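Inner membrane lipoprotein SadB (Salmonella enterica, PDB 4C47) helps the trimeric autotransporter adhesin SadA reach the cell surface properly, and could take a direct part in its biogenesis. Local coordinates at residues L69-F83 with N86-I99. Residues are numbered along the deposited sequence; the frame is centred on the assembly and turned at random.
Sequences LFDYTELDPSQTHYF and NNGNIGLAGRILSI
F83 lies flat across the backbone of G94, its hydrogen-bonded partner on the antiparallel strand, in an aromatic–glycine pairing. Chi1 of 67° sets CG between the backbone N and carbonyl carbon and swings the ring over the neighbouring strand, where G94 CA sits 4.0 Å from the ring centroid as a CH-pi contact. L75 CD2 packs on the opposite face, while I96 CG1 meets the ring edge, 4.2 Å from F83 CE1. Beneath the ring, hydrogen bonds from F83 N to G94 O and from G94 N to F83 O, both 2.9 Å, fix the register, and a third from I96 N to H81 O extends it. On the other side of the sheet, R95 CB lies over one face of the H81 ring and 3.8 Å from Y82 CD1; beyond these rings the arginine runs on extended, and its NE makes a salt bridge to D111. At the coiled-coil end, F70 turns its edge to N86 O, CD1 3.4 Å away, and meets F70 of both other subunits. There a water links L69 O, T73 OG1 and N86 N. The hairpin thus pairs a buried face of F83, L75 and I96 with a polar one of Y82 and R95, while the stalk junction combines an F70 cluster with water-bridged polar atoms.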
# COMPACT_ATOMS: atom_id res chain seq x y z
N LEU A 69 3.31 -10.93 -5.05
CA LEU A 69 3.34 -12.39 -4.99
C LEU A 69 2.08 -13.03 -5.59
O LEU A 69 2.11 -14.19 -6.01
CB LEU A 69 3.54 -12.85 -3.55
CG LEU A 69 4.83 -12.30 -2.92
CD1 LEU A 69 4.99 -12.78 -1.48
CD2 LEU A 69 6.04 -12.69 -3.77
N PHE A 70 0.99 -12.28 -5.62
CA PHE A 70 -0.26 -12.77 -6.20
C PHE A 70 -0.44 -12.35 -7.65
O PHE A 70 -1.26 -12.92 -8.37
CB PHE A 70 -1.46 -12.31 -5.37
CG PHE A 70 -1.55 -12.96 -4.02
CD1 PHE A 70 -2.01 -14.26 -3.89
CD2 PHE A 70 -1.20 -12.25 -2.87
CE1 PHE A 70 -2.09 -14.86 -2.64
CE2 PHE A 70 -1.29 -12.85 -1.63
CZ PHE A 70 -1.73 -14.15 -1.51
N ASP A 71 0.30 -11.34 -8.08
CA ASP A 71 0.19 -10.85 -9.45
C ASP A 71 0.85 -11.81 -10.43
O ASP A 71 0.31 -12.08 -11.50
CB ASP A 71 0.83 -9.46 -9.58
CG ASP A 71 0.08 -8.40 -8.82
OD1 ASP A 71 -1.08 -8.11 -9.20
OD2 ASP A 71 0.63 -7.85 -7.85
N TYR A 72 2.01 -12.33 -10.05
CA TYR A 72 2.77 -13.22 -10.90
C TYR A 72 3.77 -14.00 -10.06
O TYR A 72 3.92 -13.72 -8.87
CB TYR A 72 3.51 -12.42 -11.98
CG TYR A 72 4.19 -11.18 -11.46
CD1 TYR A 72 5.38 -11.26 -10.75
CD2 TYR A 72 3.64 -9.91 -11.67
CE1 TYR A 72 6.00 -10.13 -10.26
CE2 TYR A 72 4.27 -8.77 -11.19
CZ TYR A 72 5.45 -8.89 -10.49
OH TYR A 72 6.08 -7.77 -10.00
N THR A 73 4.45 -14.96 -10.67
CA THR A 73 5.48 -15.72 -9.98
C THR A 73 6.82 -15.53 -10.69
O THR A 73 6.92 -15.67 -11.91
CB THR A 73 5.12 -17.22 -9.91
OG1 THR A 73 3.85 -17.38 -9.26
CG2 THR A 73 6.19 -18.00 -9.15
N GLU A 74 7.85 -15.20 -9.92
CA GLU A 74 9.19 -15.01 -10.47
C GLU A 74 10.14 -16.10 -9.98
O GLU A 74 10.13 -16.45 -8.80
CB GLU A 74 9.75 -13.64 -10.09
CG GLU A 74 9.03 -12.45 -10.71
CD GLU A 74 9.62 -11.13 -10.26
OE1 GLU A 74 9.40 -10.75 -9.08
OE2 GLU A 74 10.29 -10.47 -11.07
N LEU A 75 10.95 -16.63 -10.88
CA LEU A 75 11.85 -17.72 -10.55
C LEU A 75 13.10 -17.76 -11.43
O LEU A 75 13.14 -17.18 -12.52
CB LEU A 75 11.11 -19.06 -10.61
CG LEU A 75 10.34 -19.41 -11.89
CD1 LEU A 75 11.23 -20.10 -12.91
CD2 LEU A 75 9.13 -20.28 -11.57
N ASP A 76 14.13 -18.44 -10.93
CA ASP A 76 15.29 -18.80 -11.73
C ASP A 76 15.09 -20.26 -12.11
O ASP A 76 15.29 -21.15 -11.28
CB ASP A 76 16.57 -18.63 -10.91
CG ASP A 76 17.83 -18.87 -11.72
OD1 ASP A 76 17.75 -19.42 -12.84
OD2 ASP A 76 18.93 -18.52 -11.23
N PRO A 77 14.70 -20.52 -13.37
CA PRO A 77 14.35 -21.86 -13.83
C PRO A 77 15.52 -22.85 -13.77
O PRO A 77 15.31 -24.05 -13.86
CB PRO A 77 13.93 -21.64 -15.30
CG PRO A 77 14.58 -20.35 -15.69
CD PRO A 77 14.60 -19.52 -14.44
N SER A 78 16.73 -22.33 -13.61
CA SER A 78 17.91 -23.18 -13.52
C SER A 78 18.11 -23.67 -12.09
O SER A 78 18.83 -24.64 -11.85
CB SER A 78 19.15 -22.42 -13.99
OG SER A 78 19.37 -21.27 -13.18
N GLN A 79 17.47 -23.00 -11.14
CA GLN A 79 17.62 -23.32 -9.72
C GLN A 79 16.28 -23.68 -9.09
O GLN A 79 16.10 -23.56 -7.88
CB GLN A 79 18.23 -22.12 -8.98
CG GLN A 79 19.64 -21.77 -9.41
CD GLN A 79 20.67 -22.75 -8.89
OE1 GLN A 79 20.89 -23.80 -9.48
NE2 GLN A 79 21.30 -22.40 -7.78
N THR A 80 15.34 -24.14 -9.91
CA THR A 80 13.99 -24.38 -9.44
C THR A 80 13.42 -25.69 -9.98
O THR A 80 13.63 -26.04 -11.14
CB THR A 80 13.06 -23.20 -9.83
OG1 THR A 80 13.44 -22.03 -9.11
CG2 THR A 80 11.60 -23.52 -9.53
N HIS A 81 12.73 -26.43 -9.12
CA HIS A 81 11.89 -27.53 -9.58
C HIS A 81 10.42 -27.17 -9.42
O HIS A 81 9.71 -26.97 -10.40
CB HIS A 81 12.20 -28.83 -8.84
CG HIS A 81 11.51 -30.02 -9.41
ND1 HIS A 81 11.73 -30.47 -10.70
CD2 HIS A 81 10.60 -30.87 -8.88
CE1 HIS A 81 10.99 -31.53 -10.93
NE2 HIS A 81 10.29 -31.80 -9.84
N TYR A 82 9.98 -27.08 -8.16
CA TYR A 82 8.60 -26.72 -7.84
C TYR A 82 8.40 -25.21 -7.83
O TYR A 82 9.29 -24.46 -7.43
CB TYR A 82 8.21 -27.26 -6.46
CG TYR A 82 8.00 -28.76 -6.39
CD1 TYR A 82 7.33 -29.44 -7.41
CD2 TYR A 82 8.47 -29.50 -5.32
CE1 TYR A 82 7.14 -30.81 -7.35
CE2 TYR A 82 8.28 -30.87 -5.25
CZ TYR A 82 7.62 -31.52 -6.27
OH TYR A 82 7.43 -32.88 -6.21
N PHE A 83 7.23 -24.77 -8.28
CA PHE A 83 6.81 -23.38 -8.11
C PHE A 83 5.28 -23.27 -8.07
O PHE A 83 4.57 -24.18 -8.50
CB PHE A 83 7.39 -22.48 -9.21
CG PHE A 83 6.85 -22.75 -10.59
CD1 PHE A 83 7.47 -23.67 -11.42
CD2 PHE A 83 5.73 -22.08 -11.06
CE1 PHE A 83 6.98 -23.92 -12.69
CE2 PHE A 83 5.23 -22.32 -12.32
CZ PHE A 83 5.86 -23.25 -13.14
N ASN A 86 -0.46 -18.27 -8.05
CA ASN A 86 -1.72 -18.05 -7.35
C ASN A 86 -2.11 -16.57 -7.40
O ASN A 86 -1.40 -15.73 -6.85
CB ASN A 86 -1.62 -18.55 -5.90
CG ASN A 86 -2.96 -18.51 -5.17
OD1 ASN A 86 -3.79 -17.64 -5.38
ND2 ASN A 86 -3.16 -19.48 -4.28
N ASN A 87 -3.22 -16.27 -8.06
CA ASN A 87 -3.67 -14.89 -8.20
C ASN A 87 -4.88 -14.55 -7.33
O ASN A 87 -5.49 -13.49 -7.49
CB ASN A 87 -3.97 -14.57 -9.67
CG ASN A 87 -5.06 -15.46 -10.26
OD1 ASN A 87 -5.68 -16.26 -9.56
ND2 ASN A 87 -5.29 -15.31 -11.56
N GLY A 88 -5.22 -15.45 -6.42
CA GLY A 88 -6.35 -15.23 -5.54
C GLY A 88 -7.62 -15.91 -6.02
O GLY A 88 -8.60 -16.01 -5.29
N ASN A 89 -7.60 -16.39 -7.27
CA ASN A 89 -8.75 -17.06 -7.85
C ASN A 89 -8.41 -18.46 -8.34
O ASN A 89 -9.13 -19.42 -8.07
CB ASN A 89 -9.33 -16.25 -9.00
CG ASN A 89 -9.85 -14.90 -8.56
OD1 ASN A 89 -10.13 -14.68 -7.39
ND2 ASN A 89 -10.00 -13.98 -9.52
N ILE A 90 -7.30 -18.55 -9.07
CA ILE A 90 -6.84 -19.83 -9.59
C ILE A 90 -5.47 -20.17 -9.01
O ILE A 90 -4.56 -19.34 -8.99
CB ILE A 90 -6.77 -19.81 -11.13
CG1 ILE A 90 -8.18 -19.84 -11.72
CG2 ILE A 90 -5.98 -21.00 -11.65
CD1 ILE A 90 -8.21 -19.90 -13.23
N GLY A 91 -5.34 -21.39 -8.50
CA GLY A 91 -4.08 -21.87 -7.97
C GLY A 91 -3.52 -22.99 -8.82
O GLY A 91 -4.20 -23.97 -9.12
N LEU A 92 -2.27 -22.84 -9.22
CA LEU A 92 -1.58 -23.82 -10.04
C LEU A 92 -0.24 -24.13 -9.41
O LEU A 92 0.42 -23.25 -8.86
CB LEU A 92 -1.33 -23.27 -11.45
CG LEU A 92 -2.53 -22.87 -12.32
CD1 LEU A 92 -2.05 -22.36 -13.67
CD2 LEU A 92 -3.49 -24.03 -12.50
N ALA A 93 0.16 -25.40 -9.46
CA ALA A 93 1.54 -25.74 -9.11
C ALA A 93 2.25 -26.17 -10.38
O ALA A 93 1.60 -26.57 -11.35
CB ALA A 93 1.59 -26.85 -8.06
N GLY A 94 3.57 -26.10 -10.38
CA GLY A 94 4.34 -26.47 -11.55
C GLY A 94 5.65 -27.13 -11.17
O GLY A 94 6.27 -26.77 -10.17
N ARG A 95 6.07 -28.10 -11.97
CA ARG A 95 7.36 -28.75 -11.76
C ARG A 95 8.14 -28.79 -13.07
O ARG A 95 7.63 -29.22 -14.11
CB ARG A 95 7.18 -30.16 -11.18
CG ARG A 95 6.36 -31.11 -12.05
CD ARG A 95 6.03 -32.40 -11.31
NE ARG A 95 5.37 -33.36 -12.19
CZ ARG A 95 4.81 -34.50 -11.79
NH1 ARG A 95 4.80 -34.82 -10.50
NH2 ARG A 95 4.24 -35.30 -12.67
N ILE A 96 9.39 -28.32 -13.02
CA ILE A 96 10.23 -28.25 -14.20
C ILE A 96 10.92 -29.58 -14.46
O ILE A 96 11.72 -30.05 -13.65
CB ILE A 96 11.28 -27.12 -14.09
CG1 ILE A 96 10.59 -25.77 -13.90
CG2 ILE A 96 12.16 -27.11 -15.31
CD1 ILE A 96 11.54 -24.60 -13.89
N LEU A 97 10.62 -30.19 -15.60
CA LEU A 97 11.21 -31.47 -15.97
C LEU A 97 12.58 -31.29 -16.60
O LEU A 97 13.54 -31.97 -16.23
CB LEU A 97 10.28 -32.23 -16.92
CG LEU A 97 8.85 -32.43 -16.43
CD1 LEU A 97 8.00 -33.08 -17.51
CD2 LEU A 97 8.83 -33.26 -15.15
N SER A 98 12.68 -30.35 -17.54
CA SER A 98 13.95 -30.09 -18.22
C SER A 98 13.95 -28.77 -18.98
O SER A 98 12.90 -28.28 -19.39
CB SER A 98 14.28 -31.22 -19.19
OG SER A 98 13.35 -31.29 -20.25
N ILE A 99 15.14 -28.21 -19.15
CA ILE A 99 15.33 -27.06 -20.02
C ILE A 99 16.16 -27.50 -21.22
O ILE A 99 17.28 -27.98 -21.07
CB ILE A 99 16.02 -25.88 -19.30
CG1 ILE A 99 15.02 -25.13 -18.41
CG2 ILE A 99 16.59 -24.91 -20.31
CD1 ILE A 99 14.97 -25.63 -16.99
O HOH W 1 1.60 -16.06 -8.28